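Local atomic coordinates of peptidoglycan-N-acetylmuramic acid deacetylase PdaC (Bacillus subtilis subsp. subtilis str. 168, PDB entry 6H8N), a protein that removes the acetyl group from N-acetylmuramic acid residues of peptidoglycan, conferring resistance to lysozyme, and also deacetylates short chitin oligomers. Residues A[27-32]-A[59-64]. The protein carries 1 engineered substitution. Numbering follows the deposited sequence.
Sequences QILDSL and LKEGNE
A single water is gripped by Leu29, Glu61 and Asn63. It donates to Leu29 O at 2.9 Å and to Glu61 OE1 at 2.8 Å. From Asn63 ND2 it accepts a longer bond of 3.3 Å. The water thus joins the carbonyl O of Leu29 to two side chains, Leu29 O and Glu61 OE1 themselves standing 3.8 Å apart. Glu61, its chain extended beyond CG (chi2 -175°), reaches across so that OE2 forms salt bridges with Lys33 of helix 22-35 and Arg57 of helix 52-60. Arg57 also pairs with Asp30 and so probably eases the repulsion between the two carboxylates. Beside the water, leucine methyls pack against the amide of Asn63: CD2 of Leu29 lies 3.4 Å from ND2, and CD1 of Leu32 3.8 Å from OD1. Both ends of this buried amide are also held by backbone, OD1 by Ala39 N and ND2 by Met58 O, which fixes its rotation. Gly62, at positive phi (89°), is the C' residue of the Schellman motif ending helix 52-60, with Asn63 N bonded to Met58 O and Gly62 N to Leu59 O. Thus, in the C-terminal polysaccharide deacetylase (NodB homology) domain, the turn into strand 64-67 packs beside helix 22-35, while Leu29, Leu32 and Asn63 all rest on Phe41 of strand 40-43.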
ATOM      1  N   GLN A  27      15.088  -2.718  -1.876  1.00 10.73           N
ATOM      2  CA  GLN A  27      15.367  -1.942  -3.076  1.00 10.94           C
ATOM      3  C   GLN A  27      14.307  -0.864  -3.279  1.00 10.75           C
ATOM      4  O   GLN A  27      14.629   0.286  -3.596  1.00 10.58           O
ATOM      5  CB  GLN A  27      15.427  -2.898  -4.269  1.00 13.09           C
ATOM      6  CG  GLN A  27      15.855  -2.257  -5.550  1.00 15.35           C
ATOM      7  CD  GLN A  27      15.735  -3.190  -6.739  1.00 16.04           C
ATOM      8  OE1 GLN A  27      16.076  -4.370  -6.668  1.00 21.48           O
ATOM      9  NE2 GLN A  27      15.262  -2.654  -7.834  1.00 18.29           N
ATOM     10  N   ILE A  28      13.031  -1.209  -3.055  1.00 10.06           N
ATOM     11  CA  ILE A  28      11.951  -0.242  -3.189  1.00 10.22           C
ATOM     12  C   ILE A  28      12.079   0.846  -2.132  1.00  9.64           C
ATOM     13  O   ILE A  28      11.919   2.036  -2.422  1.00  9.72           O
ATOM     14  CB  ILE A  28      10.601  -0.973  -3.120  1.00 10.13           C
ATOM     15  CG1 ILE A  28      10.426  -1.863  -4.363  1.00 11.21           C
ATOM     16  CG2 ILE A  28       9.435   0.010  -2.977  1.00 10.78           C
ATOM     17  CD1 ILE A  28       9.359  -2.918  -4.228  1.00 14.41           C
ATOM     18  N   LEU A  29      12.382   0.459  -0.891  1.00  9.91           N
ATOM     19  CA  LEU A  29      12.598   1.443   0.165  1.00  9.78           C
ATOM     20  C   LEU A  29      13.749   2.374  -0.190  1.00  9.88           C
ATOM     21  O   LEU A  29      13.671   3.577   0.057  1.00  9.77           O
ATOM     22  CB  LEU A  29      12.862   0.753   1.501  1.00  9.81           C
ATOM     23  CG  LEU A  29      11.645   0.044   2.098  1.00  9.27           C
ATOM     24  CD1 LEU A  29      12.066  -0.858   3.241  1.00 11.15           C
ATOM     25  CD2 LEU A  29      10.605   1.049   2.579  1.00 10.36           C
ATOM     26  N   ASP A  30      14.814   1.834  -0.794  1.00 10.48           N
ATOM     27  CA  ASP A  30      15.933   2.664  -1.245  1.00 10.65           C
ATOM     28  C   ASP A  30      15.473   3.676  -2.284  1.00 10.20           C
ATOM     29  O   ASP A  30      15.867   4.846  -2.233  1.00 11.62           O
ATOM     30  CB  ASP A  30      17.041   1.809  -1.862  1.00 12.34           C
ATOM     31  CG  ASP A  30      17.838   1.004  -0.854  1.00 13.81           C
ATOM     32  OD1 ASP A  30      17.720   1.208   0.365  1.00 13.59           O
ATOM     33  OD2 ASP A  30      18.632   0.155  -1.326  1.00 16.81           O
ATOM     34  N   SER A  31      14.672   3.233  -3.254  1.00  9.72           N
ATOM     35  CA  SER A  31      14.186   4.122  -4.305  1.00 10.65           C
ATOM     36  C   SER A  31      13.328   5.229  -3.712  1.00 11.28           C
ATOM     37  O   SER A  31      13.449   6.398  -4.086  1.00 11.71           O
ATOM     38  CB  SER A  31      13.358   3.336  -5.327  1.00 11.05           C
ATOM     39  OG  SER A  31      14.079   2.310  -5.971  1.00 14.32           O
ATOM     40  N   LEU A  32      12.407   4.872  -2.812  1.00 10.01           N
ATOM     41  CA  LEU A  32      11.565   5.878  -2.183  1.00 10.38           C
ATOM     42  C   LEU A  32      12.406   6.900  -1.438  1.00 10.34           C
ATOM     43  O   LEU A  32      12.168   8.108  -1.542  1.00 11.80           O
ATOM     44  CB  LEU A  32      10.568   5.211  -1.231  1.00  9.85           C
ATOM     45  CG  LEU A  32       9.486   4.372  -1.902  1.00 10.10           C
ATOM     46  CD1 LEU A  32       8.798   3.465  -0.878  1.00 11.18           C
ATOM     47  CD2 LEU A  32       8.463   5.270  -2.601  1.00 10.71           C
ATOM     48  N   LEU A  59       8.789   1.527   8.539  1.00  9.07           N
ATOM     49  CA  LEU A  59       8.201   2.506   9.457  1.00  8.83           C
ATOM     50  C   LEU A  59       9.172   3.638   9.760  1.00  8.93           C
ATOM     51  O   LEU A  59       8.776   4.807   9.794  1.00  9.51           O
ATOM     52  CB  LEU A  59       7.796   1.821  10.758  1.00  9.33           C
ATOM     53  CG  LEU A  59       6.599   0.881  10.695  1.00  8.63           C
ATOM     54  CD1 LEU A  59       6.513   0.091  12.014  1.00 10.37           C
ATOM     55  CD2 LEU A  59       5.331   1.649  10.453  1.00 11.30           C
ATOM     56  N   LYS A  60      10.444   3.310   9.989  1.00  8.86           N
ATOM     57  CA  LYS A  60      11.425   4.337  10.313  1.00 10.54           C
ATOM     58  C   LYS A  60      11.551   5.342   9.186  1.00 11.06           C
ATOM     59  O   LYS A  60      11.791   6.526   9.433  1.00 11.98           O
ATOM     60  CB  LYS A  60      12.767   3.685  10.613  1.00 12.15           C
ATOM     61  CG  LYS A  60      13.809   4.654  11.110  1.00 16.36           C
ATOM     62  CD  LYS A  60      15.042   3.928  11.605  1.00 22.64           C
ATOM     63  CE  LYS A  60      16.027   4.901  12.227  1.00 27.07           C
ATOM     64  NZ  LYS A  60      17.177   4.194  12.865  1.00 37.04           N
ATOM     65  N   GLU A  61      11.358   4.906   7.952  1.00 10.13           N
ATOM     66  CA  GLU A  61      11.521   5.763   6.782  1.00 10.54           C
ATOM     67  C   GLU A  61      10.228   6.451   6.364  1.00 10.92           C
ATOM     68  O   GLU A  61      10.183   7.048   5.283  1.00 12.06           O
ATOM     69  CB  GLU A  61      12.187   4.973   5.648  1.00 10.18           C
ATOM     70  CG  GLU A  61      13.609   4.553   6.064  1.00 12.20           C
ATOM     71  CD  GLU A  61      14.455   3.860   5.010  1.00 14.63           C
ATOM     72  OE1 GLU A  61      13.990   3.653   3.875  1.00 14.70           O
ATOM     73  OE2 GLU A  61      15.629   3.513   5.325  1.00 15.22           O
ATOM     74  N   GLY A  62       9.205   6.444   7.216  1.00  9.97           N
ATOM     75  CA  GLY A  62       8.040   7.258   6.998  1.00 10.33           C
ATOM     76  C   GLY A  62       6.944   6.627   6.174  1.00  9.64           C
ATOM     77  O   GLY A  62       5.993   7.316   5.811  1.00 12.23           O
ATOM     78  N   ASN A  63       7.041   5.348   5.865  1.00  9.72           N
ATOM     79  CA  ASN A  63       6.022   4.673   5.083  1.00  8.47           C
ATOM     80  C   ASN A  63       4.915   4.140   5.982  1.00  9.22           C
ATOM     81  O   ASN A  63       5.105   3.923   7.183  1.00 11.24           O
ATOM     82  CB  ASN A  63       6.685   3.578   4.268  1.00  9.39           C
ATOM     83  CG  ASN A  63       7.775   4.135   3.403  1.00  8.77           C
ATOM     84  OD1 ASN A  63       7.493   4.852   2.431  1.00  9.67           O
ATOM     85  ND2 ASN A  63       9.032   3.827   3.734  1.00  9.42           N
ATOM     86  N   GLU A  64       3.751   3.945   5.390  1.00  8.28           N
ATOM     87  CA  GLU A  64       2.596   3.429   6.099  1.00  8.53           C
ATOM     88  C   GLU A  64       2.549   1.918   5.913  1.00  8.25           C
ATOM     89  O   GLU A  64       2.954   1.396   4.865  1.00  8.48           O
ATOM     90  CB  GLU A  64       1.309   4.084   5.582  1.00  9.71           C
ATOM     91  CG  GLU A  64       0.063   3.665   6.345  1.00  9.24           C
ATOM     92  CD  GLU A  64      -1.145   4.519   6.055  1.00 12.13           C
ATOM     93  OE1 GLU A  64      -1.229   5.154   5.002  1.00 10.08           O
ATOM     94  OE2 GLU A  64      -2.065   4.541   6.920  1.00 13.95           O
TER
HETATM   95  O   HOH W   1      11.906   4.442   2.251  1.00 12.29           O